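Local coordinates for DNA replication and repair protein RecF (Caldanaerobacter subterraneus subsp. tengcongensis, PDB 5Z69) that acts as a recombination mediator in the RecFOR pathway of DNA repair, an ABC-type ATPase that binds ATP and probably single-stranded DNA, at residues N154-F157 against D158-Y162; A198-I201 against K202-N206; S289-G292 against Q293-T296. All coordinates share one frame; numbering follows the deposited sequence.

Contact 1 of 3, residues N154-F157 against D158-Y162; sequences NYFF and DLLQY
Phe-156 with Leu-160, and Tyr-155 with Leu-159, are i to i+4 side-chain contacts in the first turns of the alpha-helix 153-177, in the helical part of RecF and away from its nucleotide site. Four successive i to i+4 backbone bonds define the helix; those from Leu-159 N to Tyr-155 O (2.8 Å) and from Leu-160 N to Phe-156 O (2.9 Å) underlie the two side-chain pairs. On one flank Leu-160 lies over a face of the Phe-156 ring: its CG stands 4.1 Å from the ring centroid and 22° off the normal, the geometry of a CH-pi contact, while Leu-160 CD1 comes to 3.4 Å from Phe-156 CE2. Phe-156 reaches this place with CG anti to the backbone N (chi1 178°), which carries its ring along the helix surface. On another flank Leu-159 CD2 approaches Tyr-155 CE1 obliquely at 4.1 Å, beside a ring whose hydroxyl is hydrogen-bonded to Asp-145 of helix 137-151. Asp-158 turns its carboxylate to helix 186-222, where OD2 makes a long, weak ion pair with Arg-199. The other oxygen, Asp-158 OD1, lies in the plane of the Phe-157 ring at its edge, 3.9 Å from Phe-157 CD2, with the two planes 74° apart.

Contact 2 of 3, residues A198-I201 against K202-N206; sequences ARII and KVRNN
Ile-200 and Arg-204 run alongside each other, one turn apart on the long helix 186-222. Backbone bonds come first: Arg-204 N donates to Ile-200 O at 2.8 Å, and Asn-205 N to Ile-201 O at 2.9 Å, both within a regular i to i+4 series that opens at Ala-198. The apolar contribution is a methyl against a flat cation. Ile-200 CG2 sits over one face of the Arg-204 guanidinium, off-centre and 3.7 Å from NE; it gets there because CG2 is anti to the backbone N, while Arg-204 runs extended from CG to NE, with chi2 -177°. The polar partners of the Arg-204 side chain lie outside the two segments: NH2 forms a salt bridge with Asp-145 of helix 137-151 and NH1 another with Glu-274, NH1 also bonds to Pro-271 O, and NE bonds to Tyr-155 OH of helix 153-177. A leucine here would probably leave Asp-145 and Glu-274 without this countercharge, and Tyr-155 OH without its bond to NE. All three guanidinium nitrogens of this buried arginine are engaged, which ties its helix to both neighbours; its charge is probably compensated by the two carboxylates and its rotation restricted, with the isoleucine methyl lying against one face.

Contact 3 of 3, residues S289-G292 against Q293-T296; sequences SSQG and QKRT
Gln-293 folds back over Ser-289 and Ser-290 at the start of helix 291-313, where Ser-290 holds the N-cap position. The sequence Ser-Ser-Gln-Gly-Gln, leading into a helix, is consistent with the signature motif of ABC ATPases. From the backbone, Gln-293 CB lies beside Gly-292 C at 3.7 Å. With chi1 at 36°, CG stands between the backbone N and carbonyl carbon, and this turns it back onto Ser-289 CB, 3.4 Å away. A bend at chi2 then takes CD to 3.6 Å from Ser-290 N, and at the tip OE1 comes to 3.3 Å from Ser-290 CB, while NE2 remains 4.1 Å from Ser-289 CB. These are van der Waals contacts. Gly-292 O is held by two bonds, from Thr-296 N and Thr-296 OG1, each at 3.1 Å and from opposite faces of the carbonyl plane; the hydroxyl stands 37° out of that plane. The backbone bonds from Lys-294 N to Ser-290 O and from Arg-295 N to Gln-291 O are weak. Around this helix start, Lys-294 packs on Ile-133 and Lys-134 of helix 131-134, Arg-295 forms a salt bridge with Glu-327, Ser-289 OG bonds back to Ser-285 O just beyond strand 283-284, and Thr-296 touches Ser-223 where helix 186-222 ends.

From the N terminus the chain meets contact 1 in helix 153-177, contact 2 in helix 186-222 and contact 3 at the start of helix 291-313. Each joins directly consecutive segments, so none closes a long loop, and the three run in series without nesting or crossing. Contacts 1 and 2, with centres about 11 Å apart, belong to successive helices that pack together: Tyr-155 CD2 lies 3.5 Å from Val-203 CG1, and Tyr-162 CB lies 3.7 Å from Ile-200 CD1. Contact 3, its nearest atoms about 22 Å from contact 1 and about 19 Å from contact 2, lies across the chain's centre from contact 1, where a helix starts soon after strand 283-284 and beside helix 131-134.

Contact 1 of 3, residues N154-F157 against D158-Y162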
# COMPACT_ATOMS: atom_id res chain seq x y z
N ASN A 154 14.78 6.35 -22.25
CA ASN A 154 15.72 5.75 -21.31
C ASN A 154 15.01 4.91 -20.27
O ASN A 154 15.52 3.89 -19.81
CB ASN A 154 16.57 6.83 -20.63
CG ASN A 154 17.45 7.58 -21.63
OD1 ASN A 154 18.04 6.96 -22.52
ND2 ASN A 154 17.51 8.90 -21.50
N TYR A 155 13.81 5.34 -19.90
CA TYR A 155 13.00 4.56 -18.97
C TYR A 155 12.55 3.28 -19.63
O TYR A 155 12.60 2.20 -19.04
CB TYR A 155 11.78 5.36 -18.52
CG TYR A 155 10.76 4.57 -17.71
CD1 TYR A 155 9.70 3.89 -18.33
CD2 TYR A 155 10.83 4.54 -16.33
CE1 TYR A 155 8.74 3.20 -17.56
CE2 TYR A 155 9.90 3.86 -15.56
CZ TYR A 155 8.86 3.19 -16.17
OH TYR A 155 7.96 2.53 -15.35
N PHE A 156 12.09 3.42 -20.88
CA PHE A 156 11.61 2.26 -21.61
C PHE A 156 12.75 1.24 -21.73
O PHE A 156 12.54 0.04 -21.52
CB PHE A 156 11.09 2.66 -23.00
CG PHE A 156 10.64 1.48 -23.81
CD1 PHE A 156 9.60 0.68 -23.37
CD2 PHE A 156 11.30 1.13 -24.98
CE1 PHE A 156 9.21 -0.43 -24.08
CE2 PHE A 156 10.91 0.02 -25.70
CZ PHE A 156 9.87 -0.76 -25.25
N PHE A 157 13.95 1.73 -22.05
CA PHE A 157 15.17 0.93 -22.03
C PHE A 157 15.36 0.18 -20.69
O PHE A 157 15.56 -1.03 -20.66
CB PHE A 157 16.37 1.84 -22.31
CG PHE A 157 17.69 1.10 -22.43
CD1 PHE A 157 18.20 0.77 -23.68
CD2 PHE A 157 18.42 0.76 -21.29
CE1 PHE A 157 19.40 0.11 -23.80
CE2 PHE A 157 19.63 0.09 -21.41
CZ PHE A 157 20.12 -0.24 -22.66
N ASP A 158 15.32 0.93 -19.59
CA ASP A 158 15.44 0.36 -18.26
C ASP A 158 14.39 -0.71 -17.99
O ASP A 158 14.72 -1.78 -17.47
CB ASP A 158 15.33 1.48 -17.21
CG ASP A 158 16.59 2.35 -17.17
OD1 ASP A 158 17.63 1.89 -17.67
OD2 ASP A 158 16.53 3.48 -16.63
N LEU A 159 13.15 -0.42 -18.35
CA LEU A 159 12.04 -1.34 -18.11
C LEU A 159 12.26 -2.64 -18.87
O LEU A 159 12.05 -3.73 -18.32
CB LEU A 159 10.70 -0.69 -18.51
CG LEU A 159 9.43 -1.51 -18.38
CD1 LEU A 159 9.30 -2.04 -16.95
CD2 LEU A 159 8.21 -0.67 -18.74
N LEU A 160 12.70 -2.52 -20.12
CA LEU A 160 13.00 -3.67 -20.95
C LEU A 160 14.12 -4.52 -20.36
O LEU A 160 14.02 -5.75 -20.29
CB LEU A 160 13.40 -3.23 -22.37
CG LEU A 160 12.30 -3.01 -23.42
CD1 LEU A 160 12.93 -2.55 -24.73
CD2 LEU A 160 11.51 -4.29 -23.65
N GLN A 161 15.20 -3.88 -19.96
CA GLN A 161 16.31 -4.62 -19.36
C GLN A 161 15.89 -5.20 -17.99
O GLN A 161 16.26 -6.32 -17.63
CB GLN A 161 17.53 -3.72 -19.22
CG GLN A 161 18.78 -4.45 -18.73
CD GLN A 161 19.10 -5.70 -19.54
OE1 GLN A 161 19.25 -6.80 -18.98
NE2 GLN A 161 19.20 -5.55 -20.86
N TYR A 162 15.12 -4.44 -17.22
CA TYR A 162 14.62 -4.96 -15.94
C TYR A 162 13.83 -6.25 -16.16
O TYR A 162 14.08 -7.25 -15.48
CB TYR A 162 13.76 -3.92 -15.22
CG TYR A 162 13.12 -4.43 -13.94
CD1 TYR A 162 13.82 -4.40 -12.73
CD2 TYR A 162 11.83 -4.92 -13.94
CE1 TYR A 162 13.23 -4.88 -11.54
CE2 TYR A 162 11.23 -5.40 -12.78
CZ TYR A 162 11.93 -5.38 -11.58
OH TYR A 162 11.31 -5.86 -10.43

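Contact 2 of 3, residues A198-I201 against K202-N206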
# COMPACT_ATOMS: atom_id res chain seq x y z
N ALA A 198 15.82 0.70 -9.03
CA ALA A 198 15.94 2.02 -8.43
C ALA A 198 15.74 3.12 -9.48
O ALA A 198 15.04 4.12 -9.26
CB ALA A 198 17.31 2.18 -7.72
N ARG A 199 16.37 2.97 -10.64
CA ARG A 199 16.16 3.96 -11.70
C ARG A 199 14.69 4.07 -12.09
O ARG A 199 14.17 5.17 -12.30
CB ARG A 199 17.00 3.60 -12.91
CG ARG A 199 18.45 3.89 -12.70
CD ARG A 199 19.12 4.17 -14.02
NE ARG A 199 19.24 2.97 -14.81
CZ ARG A 199 20.28 2.15 -14.74
NH1 ARG A 199 21.27 2.43 -13.90
NH2 ARG A 199 20.34 1.07 -15.50
N ILE A 200 14.00 2.94 -12.14
CA ILE A 200 12.60 2.89 -12.52
C ILE A 200 11.72 3.56 -11.45
O ILE A 200 10.82 4.35 -11.78
CB ILE A 200 12.18 1.43 -12.76
CG1 ILE A 200 12.63 0.99 -14.17
CG2 ILE A 200 10.68 1.22 -12.58
CD1 ILE A 200 12.80 -0.51 -14.30
N ILE A 201 11.97 3.25 -10.19
CA ILE A 201 11.23 3.89 -9.10
C ILE A 201 11.40 5.40 -9.17
O ILE A 201 10.43 6.15 -9.07
CB ILE A 201 11.69 3.35 -7.73
CG1 ILE A 201 11.10 1.96 -7.50
CG2 ILE A 201 11.28 4.32 -6.60
CD1 ILE A 201 11.85 1.13 -6.49
N LYS A 202 12.64 5.84 -9.38
CA LYS A 202 12.92 7.27 -9.44
C LYS A 202 12.10 7.96 -10.53
O LYS A 202 11.49 9.01 -10.30
CB LYS A 202 14.41 7.53 -9.67
CG LYS A 202 14.76 9.01 -9.63
CD LYS A 202 15.80 9.40 -10.66
CE LYS A 202 15.21 9.44 -12.07
NZ LYS A 202 16.17 9.91 -13.11
N VAL A 203 12.06 7.37 -11.72
CA VAL A 203 11.32 7.99 -12.80
C VAL A 203 9.82 7.89 -12.60
O VAL A 203 9.08 8.84 -12.90
CB VAL A 203 11.70 7.37 -14.15
CG1 VAL A 203 10.77 7.91 -15.26
CG2 VAL A 203 13.16 7.65 -14.46
N ARG A 204 9.35 6.76 -12.09
CA ARG A 204 7.93 6.61 -11.79
C ARG A 204 7.48 7.69 -10.81
O ARG A 204 6.39 8.25 -10.96
CB ARG A 204 7.61 5.23 -11.23
CG ARG A 204 7.55 4.13 -12.27
CD ARG A 204 7.15 2.81 -11.62
NE ARG A 204 7.04 1.77 -12.63
CZ ARG A 204 6.75 0.50 -12.38
NH1 ARG A 204 6.53 0.10 -11.13
NH2 ARG A 204 6.68 -0.36 -13.38
N ASN A 205 8.33 7.97 -9.82
CA ASN A 205 8.03 9.02 -8.84
C ASN A 205 7.95 10.39 -9.50
O ASN A 205 7.02 11.16 -9.24
CB ASN A 205 9.08 9.07 -7.74
CG ASN A 205 8.66 9.95 -6.57
OD1 ASN A 205 7.72 9.63 -5.83
ND2 ASN A 205 9.33 11.08 -6.41
N ASN A 206 8.92 10.70 -10.35
CA ASN A 206 8.90 11.95 -11.10
C ASN A 206 7.58 12.13 -11.86
O ASN A 206 7.00 13.21 -11.87
CB ASN A 206 10.07 12.04 -12.09
CG ASN A 206 11.43 11.96 -11.41
OD1 ASN A 206 12.40 11.48 -12.01
ND2 ASN A 206 11.52 12.42 -10.17

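Contact 3 of 3, residues S289-G292 against Q293-T296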
# COMPACT_ATOMS: atom_id res chain seq x y z
N SER A 289 -15.45 5.45 -3.19
CA SER A 289 -16.25 6.39 -3.97
C SER A 289 -17.23 5.73 -4.92
O SER A 289 -17.16 4.53 -5.19
CB SER A 289 -15.32 7.32 -4.76
OG SER A 289 -14.64 6.63 -5.79
N SER A 290 -18.16 6.52 -5.45
CA SER A 290 -19.13 6.01 -6.40
C SER A 290 -18.63 6.01 -7.84
O SER A 290 -17.45 6.18 -8.10
CB SER A 290 -20.44 6.83 -6.30
OG SER A 290 -21.34 6.47 -7.33
N GLN A 291 -19.56 5.80 -8.76
CA GLN A 291 -19.23 5.68 -10.16
C GLN A 291 -19.19 7.05 -10.84
O GLN A 291 -18.65 7.20 -11.94
CB GLN A 291 -20.23 4.77 -10.85
CG GLN A 291 -19.89 4.40 -12.27
CD GLN A 291 -19.33 3.00 -12.38
OE1 GLN A 291 -18.75 2.46 -11.43
NE2 GLN A 291 -19.49 2.40 -13.55
N GLY A 292 -19.77 8.04 -10.18
CA GLY A 292 -19.73 9.39 -10.70
C GLY A 292 -18.30 9.90 -10.67
O GLY A 292 -17.76 10.36 -11.67
N GLN A 293 -17.67 9.75 -9.51
CA GLN A 293 -16.35 10.32 -9.30
C GLN A 293 -15.23 9.46 -9.87
O GLN A 293 -14.15 9.97 -10.16
CB GLN A 293 -16.12 10.56 -7.81
CG GLN A 293 -16.74 9.51 -6.95
CD GLN A 293 -17.88 10.05 -6.13
OE1 GLN A 293 -19.05 9.85 -6.45
NE2 GLN A 293 -17.55 10.76 -5.05
N LYS A 294 -15.46 8.16 -10.03
CA LYS A 294 -14.49 7.30 -10.69
C LYS A 294 -14.37 7.69 -12.15
O LYS A 294 -13.28 7.78 -12.70
CB LYS A 294 -14.89 5.83 -10.58
CG LYS A 294 -14.77 5.23 -9.19
CD LYS A 294 -15.08 3.74 -9.24
CE LYS A 294 -14.94 3.10 -7.87
NZ LYS A 294 -16.04 3.55 -6.98
N ARG A 295 -15.52 7.92 -12.77
CA ARG A 295 -15.58 8.37 -14.15
C ARG A 295 -14.93 9.75 -14.28
O ARG A 295 -14.30 10.07 -15.28
CB ARG A 295 -17.03 8.39 -14.64
CG ARG A 295 -17.38 9.53 -15.58
CD ARG A 295 -18.77 10.07 -15.27
NE ARG A 295 -19.72 9.81 -16.34
CZ ARG A 295 -21.03 10.03 -16.25
NH1 ARG A 295 -21.54 10.52 -15.13
NH2 ARG A 295 -21.82 9.76 -17.28
N THR A 296 -15.08 10.56 -13.24
CA THR A 296 -14.50 11.89 -13.22
C THR A 296 -12.98 11.80 -13.04
O THR A 296 -12.22 12.48 -13.75
CB THR A 296 -15.12 12.74 -12.10
OG1 THR A 296 -16.48 13.04 -12.44
CG2 THR A 296 -14.35 14.04 -11.92